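PDB 4DNH: uncharacterized protein from Sinorhizobium meliloti, which is of unknown function but folds as a TIM barrel and is probably related to the dihydrodipicolinate synthases. Local coordinates for residues A[72-77]-A[281-286]; A[287-292]-A[302-307]; A[323-328]-A[348-353]; A[328-333]-A[366-371]; A[354-359]-A[376-381]. All coordinates share one frame; numbering follows the deposited sequence.

Contact 1: residues A[72-77]-A[281-286]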
# COMPACT_ATOMS: atom_id res chain seq x y z
N TRP A 72 -1.59 13.45 -4.30
CA TRP A 72 -1.20 14.17 -5.52
C TRP A 72 -0.53 15.48 -5.23
O TRP A 72 0.46 15.79 -5.89
CB TRP A 72 -2.36 14.32 -6.47
CG TRP A 72 -2.81 13.00 -7.03
CD1 TRP A 72 -2.01 11.93 -7.43
CD2 TRP A 72 -4.19 12.56 -7.30
NE1 TRP A 72 -2.78 10.89 -7.90
CE2 TRP A 72 -4.09 11.20 -7.85
CE3 TRP A 72 -5.46 13.14 -7.14
CZ2 TRP A 72 -5.22 10.48 -8.22
CZ3 TRP A 72 -6.59 12.39 -7.51
CH2 TRP A 72 -6.46 11.09 -8.04
N ASP A 73 -1.01 16.20 -4.21
CA ASP A 73 -0.44 17.51 -3.79
C ASP A 73 1.02 17.40 -3.39
O ASP A 73 1.80 18.31 -3.64
CB ASP A 73 -1.18 18.10 -2.58
CG ASP A 73 -2.54 18.69 -2.94
OD1 ASP A 73 -2.85 18.85 -4.14
OD2 ASP A 73 -3.31 19.00 -2.01
N LEU A 74 1.36 16.28 -2.75
CA LEU A 74 2.71 16.03 -2.28
C LEU A 74 3.60 15.42 -3.37
O LEU A 74 4.78 15.13 -3.13
CB LEU A 74 2.70 15.14 -1.04
CG LEU A 74 2.07 15.73 0.23
CD1 LEU A 74 1.79 14.63 1.23
CD2 LEU A 74 2.93 16.80 0.89
N GLY A 75 3.03 15.21 -4.55
CA GLY A 75 3.78 14.68 -5.69
C GLY A 75 3.79 13.17 -5.79
O GLY A 75 4.34 12.63 -6.75
N LEU A 76 3.20 12.49 -4.80
CA LEU A 76 3.18 11.02 -4.77
C LEU A 76 2.13 10.51 -5.72
O LEU A 76 1.09 11.15 -5.90
CB LEU A 76 2.89 10.51 -3.36
CG LEU A 76 3.87 10.99 -2.28
CD1 LEU A 76 3.38 10.66 -0.89
CD2 LEU A 76 5.23 10.36 -2.50
N GLY A 77 2.39 9.38 -6.36
CA GLY A 77 1.35 8.74 -7.17
C GLY A 77 0.37 7.98 -6.29
O GLY A 77 0.64 7.72 -5.11
N ALA A 281 0.74 6.57 5.06
CA ALA A 281 0.83 7.04 6.45
C ALA A 281 1.88 8.13 6.73
O ALA A 281 1.69 8.95 7.65
CB ALA A 281 1.03 5.86 7.38
N ILE A 282 2.97 8.15 5.97
CA ILE A 282 4.00 9.18 6.16
C ILE A 282 4.18 10.08 4.93
O ILE A 282 5.26 10.67 4.71
CB ILE A 282 5.36 8.56 6.57
CG1 ILE A 282 5.94 7.74 5.41
CG2 ILE A 282 5.22 7.72 7.84
CD1 ILE A 282 7.30 7.12 5.70
N ALA A 283 3.11 10.20 4.14
CA ALA A 283 3.10 10.98 2.90
C ALA A 283 3.98 12.23 2.91
O ALA A 283 4.86 12.36 2.05
CB ALA A 283 1.68 11.30 2.45
N PRO A 284 3.76 13.15 3.88
CA PRO A 284 4.53 14.42 3.90
C PRO A 284 6.03 14.23 3.99
O PRO A 284 6.78 14.93 3.31
CB PRO A 284 4.05 15.12 5.16
CG PRO A 284 2.71 14.52 5.43
CD PRO A 284 2.80 13.10 4.99
N VAL A 285 6.45 13.27 4.81
CA VAL A 285 7.87 12.99 5.04
C VAL A 285 8.47 12.33 3.81
O VAL A 285 9.57 12.71 3.37
CB VAL A 285 8.06 12.05 6.26
CG1 VAL A 285 9.53 11.69 6.44
CG2 VAL A 285 7.51 12.70 7.53
N ALA A 286 7.76 11.36 3.24
CA ALA A 286 8.25 10.66 2.06
C ALA A 286 8.50 11.64 0.92
O ALA A 286 9.54 11.58 0.25
CB ALA A 286 7.26 9.58 1.63
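Leu74 and Leu76 both reach the methyl group of Ala283, joining two parts of a TIM barrel: the turn that carries helix 61-73 into strand 77-80, and the beginning of helix 283-294, which comes after strand 273-276 and the short helix 278-281. The contact is wholly apolar, with no hydrogen bond across it. Leu74 CD1 lies 3.5 Å from Ala283 CB and 3.6 Å from Pro284 N, so that this one methyl covers the peptide link between the two residues. The CD1 methyl of Leu76 meets the same alanine from another direction, 3.8 Å from Ala283 CB. Alanine suits this position because two leucine ends converge on a single small methyl and the backbone beside it. Both leucines hold CG beside the backbone N (chi1 -66° in Leu74, -58° in Leu76), and their branches extend toward the helix.

The second shell fixes these two chains. Gly75 adopts a positive phi of 89° and ends helix 61-73 in a Schellman motif, its N bonding to Trp72 O at 3.0 Å; a side chain here would press on the preceding carbonyl. That reversal lets leucines on both sides of the glycine face the same partner. Pro284 fits near a helix start, where an N-H is not needed for a bond to the preceding turn. Leu71 touches both Leu76 and Ala283, adding to the apolar cluster, while Asp73 forms a salt bridge with Arg110. The carbonyl of the turn is satisfied by the next helical turn: Leu74 O accepts a hydrogen bond from Ser287 OG.

Contact 2: residues A[287-292]-A[302-307]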
# COMPACT_ATOMS: atom_id res chain seq x y z
N SER A 287 7.53 12.53 0.72
CA SER A 287 7.63 13.59 -0.26
C SER A 287 8.89 14.41 -0.01
O SER A 287 9.73 14.55 -0.90
CB SER A 287 6.38 14.47 -0.20
OG SER A 287 6.50 15.61 -1.03
N ALA A 288 9.04 14.94 1.21
CA ALA A 288 10.21 15.76 1.56
C ALA A 288 11.52 15.03 1.32
O ALA A 288 12.51 15.63 0.90
CB ALA A 288 10.12 16.23 3.01
N ALA A 289 11.53 13.72 1.58
CA ALA A 289 12.75 12.93 1.43
C ALA A 289 13.03 12.56 -0.02
O ALA A 289 14.18 12.57 -0.44
CB ALA A 289 12.69 11.70 2.31
N LEU A 290 11.99 12.25 -0.78
CA LEU A 290 12.15 12.01 -2.20
C LEU A 290 12.65 13.25 -2.94
O LEU A 290 13.34 13.14 -3.95
CB LEU A 290 10.84 11.53 -2.82
CG LEU A 290 10.37 10.11 -2.46
CD1 LEU A 290 8.92 9.92 -2.86
CD2 LEU A 290 11.23 9.03 -3.08
N GLU A 291 12.32 14.43 -2.42
CA GLU A 291 12.86 15.66 -2.98
C GLU A 291 14.36 15.77 -2.72
O GLU A 291 15.13 16.05 -3.64
CB GLU A 291 12.14 16.89 -2.43
CG GLU A 291 12.61 18.19 -3.08
CD GLU A 291 12.11 19.44 -2.39
OE1 GLU A 291 11.32 19.35 -1.42
OE2 GLU A 291 12.51 20.55 -2.81
N ALA A 292 14.77 15.54 -1.47
CA ALA A 292 16.18 15.56 -1.10
C ALA A 292 17.01 14.55 -1.92
O ALA A 292 18.07 14.89 -2.43
CB ALA A 292 16.35 15.32 0.39
N PHE A 302 18.04 10.31 4.31
CA PHE A 302 18.10 9.40 5.45
C PHE A 302 17.71 10.08 6.77
O PHE A 302 17.02 9.47 7.58
CB PHE A 302 19.48 8.75 5.59
CG PHE A 302 19.77 7.69 4.55
CD1 PHE A 302 19.07 6.49 4.54
CD2 PHE A 302 20.77 7.89 3.59
CE1 PHE A 302 19.34 5.51 3.59
CE2 PHE A 302 21.05 6.92 2.63
CZ PHE A 302 20.32 5.73 2.64
N GLU A 303 18.14 11.32 6.96
CA GLU A 303 17.76 12.10 8.14
C GLU A 303 16.24 12.19 8.30
O GLU A 303 15.73 12.14 9.41
CB GLU A 303 18.32 13.53 8.07
CG GLU A 303 19.75 13.69 8.55
CD GLU A 303 20.32 15.08 8.26
OE1 GLU A 303 19.53 15.99 7.89
OE2 GLU A 303 21.55 15.27 8.39
N LEU A 304 15.55 12.34 7.17
CA LEU A 304 14.09 12.42 7.15
C LEU A 304 13.42 11.03 7.26
O LEU A 304 12.44 10.87 8.00
CB LEU A 304 13.63 13.14 5.87
CG LEU A 304 13.85 14.66 5.72
CD1 LEU A 304 13.67 15.09 4.28
CD2 LEU A 304 12.94 15.50 6.61
N LEU A 305 13.96 10.04 6.55
CA LEU A 305 13.27 8.77 6.42
C LEU A 305 13.61 7.76 7.51
O LEU A 305 12.70 7.11 8.04
CB LEU A 305 13.50 8.18 5.04
CG LEU A 305 12.31 7.73 4.18
CD1 LEU A 305 11.07 8.61 4.29
CD2 LEU A 305 12.74 7.61 2.73
N GLU A 306 14.88 7.64 7.88
CA GLU A 306 15.28 6.68 8.93
C GLU A 306 14.44 6.74 10.21
O GLU A 306 14.19 5.71 10.80
CB GLU A 306 16.79 6.76 9.26
CG GLU A 306 17.65 5.78 8.47
CD GLU A 306 19.15 6.11 8.52
OE1 GLU A 306 19.55 7.02 9.28
OE2 GLU A 306 19.93 5.47 7.78
N PRO A 307 14.01 7.94 10.66
CA PRO A 307 13.13 7.97 11.84
C PRO A 307 11.71 7.36 11.64
O PRO A 307 11.06 6.92 12.60
CB PRO A 307 13.04 9.48 12.15
CG PRO A 307 14.32 10.04 11.59
CD PRO A 307 14.47 9.29 10.30
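Leu304 lays its side chain over Ala288 and Ala289, pairing helix 283-294 with helix 298-305, its successor in the chain after a very short link. No hydrogen bond crosses the contact; the touching side chains are apolar. With CG of Leu304 beside the backbone N (chi1 -71°), its CD1 reaches Ala288, lying 3.6 Å from Ala288 O and 3.9 Å from Ala288 CB, on backbone and methyl alike. Nearer its root, Leu304 CB stands 4.0 Å from Ala289 CB. The same alanine methyl is met by Leu305, whose CD1 is 4.0 Å away from Ala289 CB and whose CD2 is hardly farther. Although the CB of Leu305 does not aim at the other helix, its branched end turns toward it. Two neighbouring alanines suit this face: with so little bulk between them, the backbones approach until Ala289 CA and Leu304 CA are 5.9 Å apart.

Polar bonds are made within the helix or with other parts of the chain. Ala288 O, beneath the leucine methyl, accepts the helical bond from Ala292 N at 3.3 Å, so its apolar neighbour does not leave it without a partner. Ser287 and Glu291, one turn apart, both hold Arg28, the first by a hydrogen bond through OG and the second by a salt bridge through OE1.

Leu290, on another side of helix 283-294, packs on Phe33 and Leu76, toward the body of the barrel. Helix 298-305 is flanked by helix 260-265, where Phe302 touches Ala265 and Leu305 touches Tyr260, so the pair sits beside the helix that links the last two barrel strands.

Contact 3: residues A[323-328]-A[348-353]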
# COMPACT_ATOMS: atom_id res chain seq x y z
N TYR A 323 -1.78 -4.18 9.36
CA TYR A 323 -1.12 -2.89 9.20
C TYR A 323 -2.07 -1.76 8.84
O TYR A 323 -1.84 -0.62 9.23
CB TYR A 323 -0.01 -2.97 8.15
CG TYR A 323 -0.47 -3.02 6.72
CD1 TYR A 323 -0.69 -4.25 6.09
CD2 TYR A 323 -0.62 -1.86 5.96
CE1 TYR A 323 -1.09 -4.30 4.75
CE2 TYR A 323 -1.00 -1.91 4.64
CZ TYR A 323 -1.25 -3.13 4.05
OH TYR A 323 -1.64 -3.19 2.75
N LYS A 324 -3.15 -2.07 8.13
CA LYS A 324 -4.04 -1.03 7.64
C LYS A 324 -4.65 -0.26 8.79
O LYS A 324 -4.96 0.93 8.68
CB LYS A 324 -5.11 -1.62 6.73
CG LYS A 324 -4.53 -2.47 5.61
CD LYS A 324 -5.41 -3.68 5.43
CE LYS A 324 -4.72 -4.75 4.63
NZ LYS A 324 -5.18 -6.02 5.23
N THR A 325 -4.80 -0.95 9.91
CA THR A 325 -5.26 -0.33 11.11
C THR A 325 -4.35 0.80 11.60
O THR A 325 -4.84 1.88 11.93
CB THR A 325 -5.48 -1.40 12.18
OG1 THR A 325 -6.32 -2.41 11.61
CG2 THR A 325 -6.12 -0.81 13.44
N GLY A 326 -3.03 0.56 11.60
CA GLY A 326 -2.07 1.59 11.99
C GLY A 326 -2.05 2.75 11.00
O GLY A 326 -1.83 3.91 11.36
N VAL A 327 -2.30 2.44 9.74
CA VAL A 327 -2.29 3.48 8.71
C VAL A 327 -3.47 4.45 8.91
O VAL A 327 -3.28 5.67 8.98
CB VAL A 327 -2.29 2.82 7.31
CG1 VAL A 327 -2.67 3.82 6.23
CG2 VAL A 327 -0.90 2.22 7.03
N VAL A 328 -4.67 3.89 9.02
CA VAL A 328 -5.86 4.67 9.23
C VAL A 328 -5.84 5.34 10.61
O VAL A 328 -6.27 6.49 10.76
CB VAL A 328 -7.11 3.80 9.07
CG1 VAL A 328 -8.37 4.59 9.36
CG2 VAL A 328 -7.13 3.18 7.68
N SER A 348 -10.35 -2.36 15.43
CA SER A 348 -10.22 -3.05 16.71
C SER A 348 -9.15 -4.11 16.66
O SER A 348 -8.93 -4.82 17.64
CB SER A 348 -11.56 -3.69 17.10
OG SER A 348 -11.85 -4.81 16.28
N ALA A 349 -8.48 -4.21 15.52
CA ALA A 349 -7.53 -5.30 15.28
C ALA A 349 -6.14 -5.04 15.88
O ALA A 349 -5.32 -5.93 15.89
CB ALA A 349 -7.44 -5.62 13.79
N ARG A 350 -5.88 -3.84 16.38
CA ARG A 350 -4.65 -3.58 17.13
C ARG A 350 -4.99 -3.22 18.57
O ARG A 350 -6.00 -2.55 18.81
CB ARG A 350 -3.82 -2.45 16.49
CG ARG A 350 -3.26 -2.75 15.10
CD ARG A 350 -2.37 -4.00 15.04
NE ARG A 350 -1.51 -3.99 13.86
CZ ARG A 350 -0.67 -4.97 13.50
NH1 ARG A 350 -0.56 -6.09 14.23
NH2 ARG A 350 0.08 -4.83 12.41
N SER A 351 -4.15 -3.65 19.52
CA SER A 351 -4.38 -3.33 20.93
C SER A 351 -4.21 -1.84 21.14
O SER A 351 -3.68 -1.15 20.28
CB SER A 351 -3.41 -4.09 21.83
OG SER A 351 -2.10 -3.56 21.67
N LEU A 352 -4.69 -1.34 22.26
CA LEU A 352 -4.50 0.04 22.63
C LEU A 352 -3.01 0.33 22.80
O LEU A 352 -2.52 1.37 22.37
CB LEU A 352 -5.26 0.34 23.92
CG LEU A 352 -5.13 1.76 24.46
CD1 LEU A 352 -5.78 2.76 23.50
CD2 LEU A 352 -5.71 1.87 25.87
N VAL A 353 -2.31 -0.63 23.41
CA VAL A 353 -0.89 -0.57 23.68
C VAL A 353 -0.15 -0.34 22.36
O VAL A 353 0.81 0.42 22.30
CB VAL A 353 -0.39 -1.88 24.36
CG1 VAL A 353 1.12 -2.02 24.27
CG2 VAL A 353 -0.81 -1.91 25.82
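Thr325 and Arg350 join two C-terminal elements of this TIM-barrel protein, helix 323-333 and the lead-in to helix 352-364. They do so by van der Waals packing, the aliphatic part of the arginine crossing the threonine at a slant. Thr325 CG2 is 3.8 Å from Arg350 CG, and Thr325 CB is almost as close to the same carbon. On the hydroxyl side, Ala349 CB lies 4.0 Å from Thr325 OG1. A beta-branched threonine suits the place, since its methyl faces the arginine chain while OG1 hydrogen-bonds to Gln346 O.

The polar end of Arg350 goes past the threonine. A bend at chi2 (-57°) carries the guanidinium toward the start of helix 323-333, where Arg350 NH2 comes to 3.6 Å from Tyr323 N in an oblique approach. This buried nitrogen gives hydrogen bonds to Ile315 O and Lys317 O, around the end of helix 308-315. Tyr323 OH bonds to Asp83, and a glycerol, probably from the crystallisation liquor, lies about 4 Å from the tyrosine side chain.

Ser351 occupies the N-cap of helix 352-364, its OG bonded to His354 N. Arg350, just before that cap, bonds to the end of helix 308-315 and packs on helix 323-333, while Leu352 rests on helix 371-384.

Contact 4: residues A[328-333]-A[366-371]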
# COMPACT_ATOMS: atom_id res chain seq x y z
N VAL A 328 -4.67 3.89 9.02
CA VAL A 328 -5.86 4.67 9.23
C VAL A 328 -5.84 5.34 10.61
O VAL A 328 -6.27 6.49 10.76
CB VAL A 328 -7.11 3.80 9.07
CG1 VAL A 328 -8.37 4.59 9.36
CG2 VAL A 328 -7.13 3.18 7.68
N PHE A 329 -5.31 4.67 11.63
CA PHE A 329 -5.16 5.36 12.92
C PHE A 329 -4.29 6.60 12.78
O PHE A 329 -4.56 7.63 13.38
CB PHE A 329 -4.59 4.43 13.99
CG PHE A 329 -4.58 5.04 15.36
CD1 PHE A 329 -5.77 5.29 16.04
CD2 PHE A 329 -3.39 5.36 15.99
CE1 PHE A 329 -5.78 5.83 17.31
CE2 PHE A 329 -3.39 5.90 17.26
CZ PHE A 329 -4.58 6.14 17.92
N LEU A 330 -3.23 6.49 11.99
CA LEU A 330 -2.37 7.63 11.81
C LEU A 330 -3.09 8.74 11.01
O LEU A 330 -3.00 9.91 11.38
CB LEU A 330 -1.02 7.22 11.22
CG LEU A 330 0.06 8.32 11.37
CD1 LEU A 330 0.11 8.92 12.77
CD2 LEU A 330 1.44 7.87 10.88
N ALA A 331 -3.82 8.38 9.96
CA ALA A 331 -4.69 9.35 9.28
C ALA A 331 -5.60 10.08 10.27
O ALA A 331 -5.76 11.30 10.16
CB ALA A 331 -5.50 8.70 8.18
N TYR A 332 -6.20 9.34 11.21
CA TYR A 332 -7.10 9.89 12.23
C TYR A 332 -6.39 10.86 13.15
O TYR A 332 -6.92 11.91 13.49
CB TYR A 332 -7.74 8.77 13.06
CG TYR A 332 -8.47 9.23 14.31
CD1 TYR A 332 -9.68 9.91 14.23
CD2 TYR A 332 -7.95 8.95 15.59
CE1 TYR A 332 -10.36 10.33 15.37
CE2 TYR A 332 -8.62 9.36 16.73
CZ TYR A 332 -9.83 10.04 16.61
OH TYR A 332 -10.50 10.45 17.75
N LEU A 333 -5.17 10.50 13.57
CA LEU A 333 -4.38 11.40 14.40
C LEU A 333 -4.04 12.69 13.66
O LEU A 333 -3.93 13.74 14.27
CB LEU A 333 -3.09 10.73 14.89
CG LEU A 333 -3.24 9.61 15.92
CD1 LEU A 333 -1.87 8.98 16.15
CD2 LEU A 333 -3.88 10.09 17.22
N GLY A 366 8.44 12.63 13.27
CA GLY A 366 7.94 13.88 12.71
C GLY A 366 6.73 13.67 11.82
O GLY A 366 6.43 14.51 10.96
N ALA A 367 6.04 12.54 12.04
CA ALA A 367 4.87 12.13 11.25
C ALA A 367 3.52 12.58 11.81
O ALA A 367 2.47 12.26 11.24
CB ALA A 367 4.87 10.61 11.03
N LEU A 368 3.53 13.30 12.93
CA LEU A 368 2.32 13.97 13.42
C LEU A 368 2.26 15.41 12.89
O LEU A 368 2.92 16.30 13.44
CB LEU A 368 2.27 13.97 14.95
CG LEU A 368 2.32 12.63 15.67
CD1 LEU A 368 2.36 12.87 17.17
CD2 LEU A 368 1.13 11.75 15.29
N ALA A 369 1.51 15.62 11.81
CA ALA A 369 1.41 16.96 11.18
C ALA A 369 0.98 18.03 12.18
O ALA A 369 1.50 19.16 12.16
CB ALA A 369 0.46 16.94 9.98
N ASP A 370 0.06 17.66 13.07
CA ASP A 370 -0.47 18.57 14.08
C ASP A 370 -0.45 17.91 15.48
O ASP A 370 -1.43 17.27 15.88
CB ASP A 370 -1.89 19.00 13.69
CG ASP A 370 -2.39 20.17 14.51
OD1 ASP A 370 -1.60 20.77 15.28
OD2 ASP A 370 -3.59 20.51 14.37
N PRO A 371 0.66 18.08 16.21
CA PRO A 371 0.88 17.41 17.51
C PRO A 371 -0.21 17.66 18.54
O PRO A 371 -0.63 16.73 19.21
CB PRO A 371 2.22 17.98 17.97
CG PRO A 371 2.93 18.28 16.71
CD PRO A 371 1.87 18.79 15.77
O HOH W 1 -1.33 15.07 13.91
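Leu330 and Leu333, three residues apart on helix 323-333, receive the loop of the antiparallel helical hairpin 352-364/371-384 in the C-terminal part of this TIM-barrel protein. The loop opens with Gly366, whose positive phi of 66° closes helix 352-364 in a Schellman motif, a backbone shape that glycine adopts readily. Ala367 follows, its CB 4.4 Å from Leu330 CD2, a light touch by a small residue.

Leu368 carries most of the apolar contact. Its CD2 stands 3.9 Å from Leu330 CD1 and 4.2 Å from Leu333 CD1, one branch thereby meeting both helix leucines. It crosses Leu330 at about a right angle and Leu333 more obliquely. Leu330 reaches it because its CG lies opposite the backbone N (chi1 -164°), which swings the methyls toward the loop. Ala362 of helix 352-364 touches both Leu330 and Leu368, and Ala374 of helix 371-384 adds to the packing on Leu368.

Beyond the leucine the contact turns polar. Ala369 N is hydrogen-bonded to Asn334 OD1, just after the helix. Asp370 holds the N-cap position before Pro371 and helix 371-384, though its side chain makes no capping bond. A water spans the two segments at this end, hydrogen-bonded to Leu333 O at 2.9 Å and accepting from Asp370 N at 3.1 Å.

Contact 5: residues A[354-359]-A[376-381]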
# COMPACT_ATOMS: atom_id res chain seq x y z
N HIS A 354 -0.61 -1.00 21.31
CA HIS A 354 -0.02 -0.86 20.00
C HIS A 354 -0.29 0.51 19.41
O HIS A 354 0.60 1.09 18.78
CB HIS A 354 -0.53 -1.95 19.09
CG HIS A 354 -0.08 -1.82 17.67
ND1 HIS A 354 -0.61 -0.91 16.83
CD2 HIS A 354 0.88 -2.51 16.95
CE1 HIS A 354 -0.02 -1.02 15.62
NE2 HIS A 354 0.88 -2.02 15.69
N LEU A 355 -1.49 1.03 19.64
CA LEU A 355 -1.87 2.36 19.14
C LEU A 355 -1.10 3.47 19.85
O LEU A 355 -0.65 4.42 19.22
CB LEU A 355 -3.40 2.56 19.23
CG LEU A 355 -4.25 1.56 18.44
CD1 LEU A 355 -5.73 1.70 18.71
CD2 LEU A 355 -4.00 1.64 16.94
N ALA A 356 -0.93 3.33 21.16
CA ALA A 356 -0.08 4.25 21.94
C ALA A 356 1.37 4.20 21.49
O ALA A 356 2.00 5.24 21.35
CB ALA A 356 -0.18 3.95 23.44
N GLU A 357 1.91 3.00 21.25
CA GLU A 357 3.29 2.92 20.76
C GLU A 357 3.42 3.57 19.38
O GLU A 357 4.35 4.36 19.15
CB GLU A 357 3.83 1.48 20.77
CG GLU A 357 5.24 1.32 20.20
CD GLU A 357 6.36 1.90 21.08
OE1 GLU A 357 6.06 2.59 22.09
OE2 GLU A 357 7.57 1.68 20.75
N LEU A 358 2.48 3.26 18.50
CA LEU A 358 2.31 3.95 17.22
C LEU A 358 2.37 5.49 17.37
O LEU A 358 3.09 6.15 16.64
CB LEU A 358 1.00 3.52 16.55
CG LEU A 358 0.81 3.83 15.06
CD1 LEU A 358 -0.17 2.86 14.42
CD2 LEU A 358 0.32 5.25 14.86
N PHE A 359 1.63 6.04 18.32
CA PHE A 359 1.68 7.47 18.62
C PHE A 359 3.10 7.97 18.98
O PHE A 359 3.55 8.98 18.43
CB PHE A 359 0.62 7.81 19.68
CG PHE A 359 0.64 9.23 20.17
CD1 PHE A 359 1.49 9.62 21.21
CD2 PHE A 359 -0.25 10.17 19.65
CE1 PHE A 359 1.48 10.93 21.68
CE2 PHE A 359 -0.27 11.48 20.13
CZ PHE A 359 0.60 11.87 21.14
N ALA A 376 -4.88 15.39 21.33
CA ALA A 376 -6.28 15.46 21.76
C ALA A 376 -7.03 14.21 21.32
O ALA A 376 -7.79 13.62 22.09
CB ALA A 376 -6.97 16.72 21.22
N ARG A 377 -6.81 13.82 20.07
CA ARG A 377 -7.41 12.61 19.53
C ARG A 377 -6.97 11.34 20.25
O ARG A 377 -7.82 10.49 20.55
CB ARG A 377 -7.18 12.52 18.03
CG ARG A 377 -8.34 13.13 17.29
CD ARG A 377 -7.97 13.78 15.99
NE ARG A 377 -9.14 14.50 15.48
CZ ARG A 377 -9.72 14.27 14.31
NH1 ARG A 377 -9.23 13.34 13.48
NH2 ARG A 377 -10.78 14.97 13.95
N MSE A 378 -5.68 11.23 20.56
CA MSE A 378 -5.19 10.14 21.41
C MSE A 378 -5.87 10.15 22.76
O MSE A 378 -6.20 9.09 23.29
CB MSE A 378 -3.67 10.19 21.58
CG MSE A 378 -3.15 8.95 22.31
SE MSE A 378 -2.95 7.35 21.16
CE MSE A 378 -3.93 6.07 22.29
N ARG A 379 -6.10 11.33 23.32
CA ARG A 379 -6.78 11.44 24.61
C ARG A 379 -8.21 10.91 24.53
O ARG A 379 -8.66 10.23 25.45
CB ARG A 379 -6.79 12.88 25.13
CG ARG A 379 -5.78 13.18 26.22
CD ARG A 379 -4.99 14.44 25.86
NE ARG A 379 -4.68 15.30 27.00
CZ ARG A 379 -3.60 15.20 27.77
NH1 ARG A 379 -2.71 14.25 27.56
NH2 ARG A 379 -3.42 16.04 28.78
N ARG A 380 -8.91 11.20 23.43
CA ARG A 380 -10.28 10.74 23.24
C ARG A 380 -10.34 9.23 23.10
O ARG A 380 -11.30 8.59 23.57
CB ARG A 380 -10.96 11.41 22.03
CG ARG A 380 -11.79 12.63 22.41
CD ARG A 380 -12.84 13.00 21.37
NE ARG A 380 -12.38 14.02 20.42
CZ ARG A 380 -12.22 13.84 19.11
NH1 ARG A 380 -12.48 12.66 18.54
NH2 ARG A 380 -11.79 14.84 18.36
N VAL A 381 -9.31 8.66 22.48
CA VAL A 381 -9.18 7.21 22.32
C VAL A 381 -8.92 6.52 23.67
O VAL A 381 -9.57 5.52 23.99
CB VAL A 381 -8.11 6.86 21.26
CG1 VAL A 381 -7.83 5.36 21.25
CG2 VAL A 381 -8.57 7.34 19.88
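Met378, present as selenomethionine, reaches across from helix 371-384 and lies over Phe359 of helix 352-364. Its CG sits above one face of the ring, 4.1 Å from the plane and displaced toward the rim, while Met378 CB is 3.9 Å from Phe359 CD2. The selenium is 4.8 Å from the ring centroid and 41° off its normal, an oblique Met-aromatic contact; it also lies 3.9 Å from Phe359 CB. With CG of Phe359 opposite the backbone N (chi1 175°), the ring extends toward the partner helix. Met378 then bends at chi2 and chi3, and its CE ends 4.5 Å from Ala356 CB, a small methyl that allows the close approach. A long, flexible, unbranched chain suits this role because the axes of segments 354-359 and 376-381, nearly antiparallel at 169°, stay 11.5 Å apart.

The contact joins the last two helices of the chain. Phe329 of helix 323-333 touches both Leu355 and Met378, so a third helix backs the pair. Arg377 turns away to a salt bridge with Asp338, and Phe359 also packs on Ile5 and Leu7 of strand 4-9, in the N-terminal antiparallel hairpin.

How the contacts relate
Contacts 1 and 2 share helix 283-294: contact 1 is buried against the barrel, whereas contact 2 lies farther out and is only partly buried. Contacts 3, 4 and 5 form a second group built from helices 323-333, 352-364 and 371-384, all buried between these helices and their connections. Helix 323-333 serves contacts 3 and 4 with successive turns meeting at Val328, and Tyr332 O bonds to Arg377 NH1 between contacts 4 and 5. Leucine-alanine packing dominates contacts 1 and 2. Contact 3 instead crosses an arginine chain over a threonine, contact 4 packs leucines as well but adds a bridging water, and contact 5 uses selenium against an aromatic ring. Packing such as Ala281 on Leu330 and Val327 links the two groups.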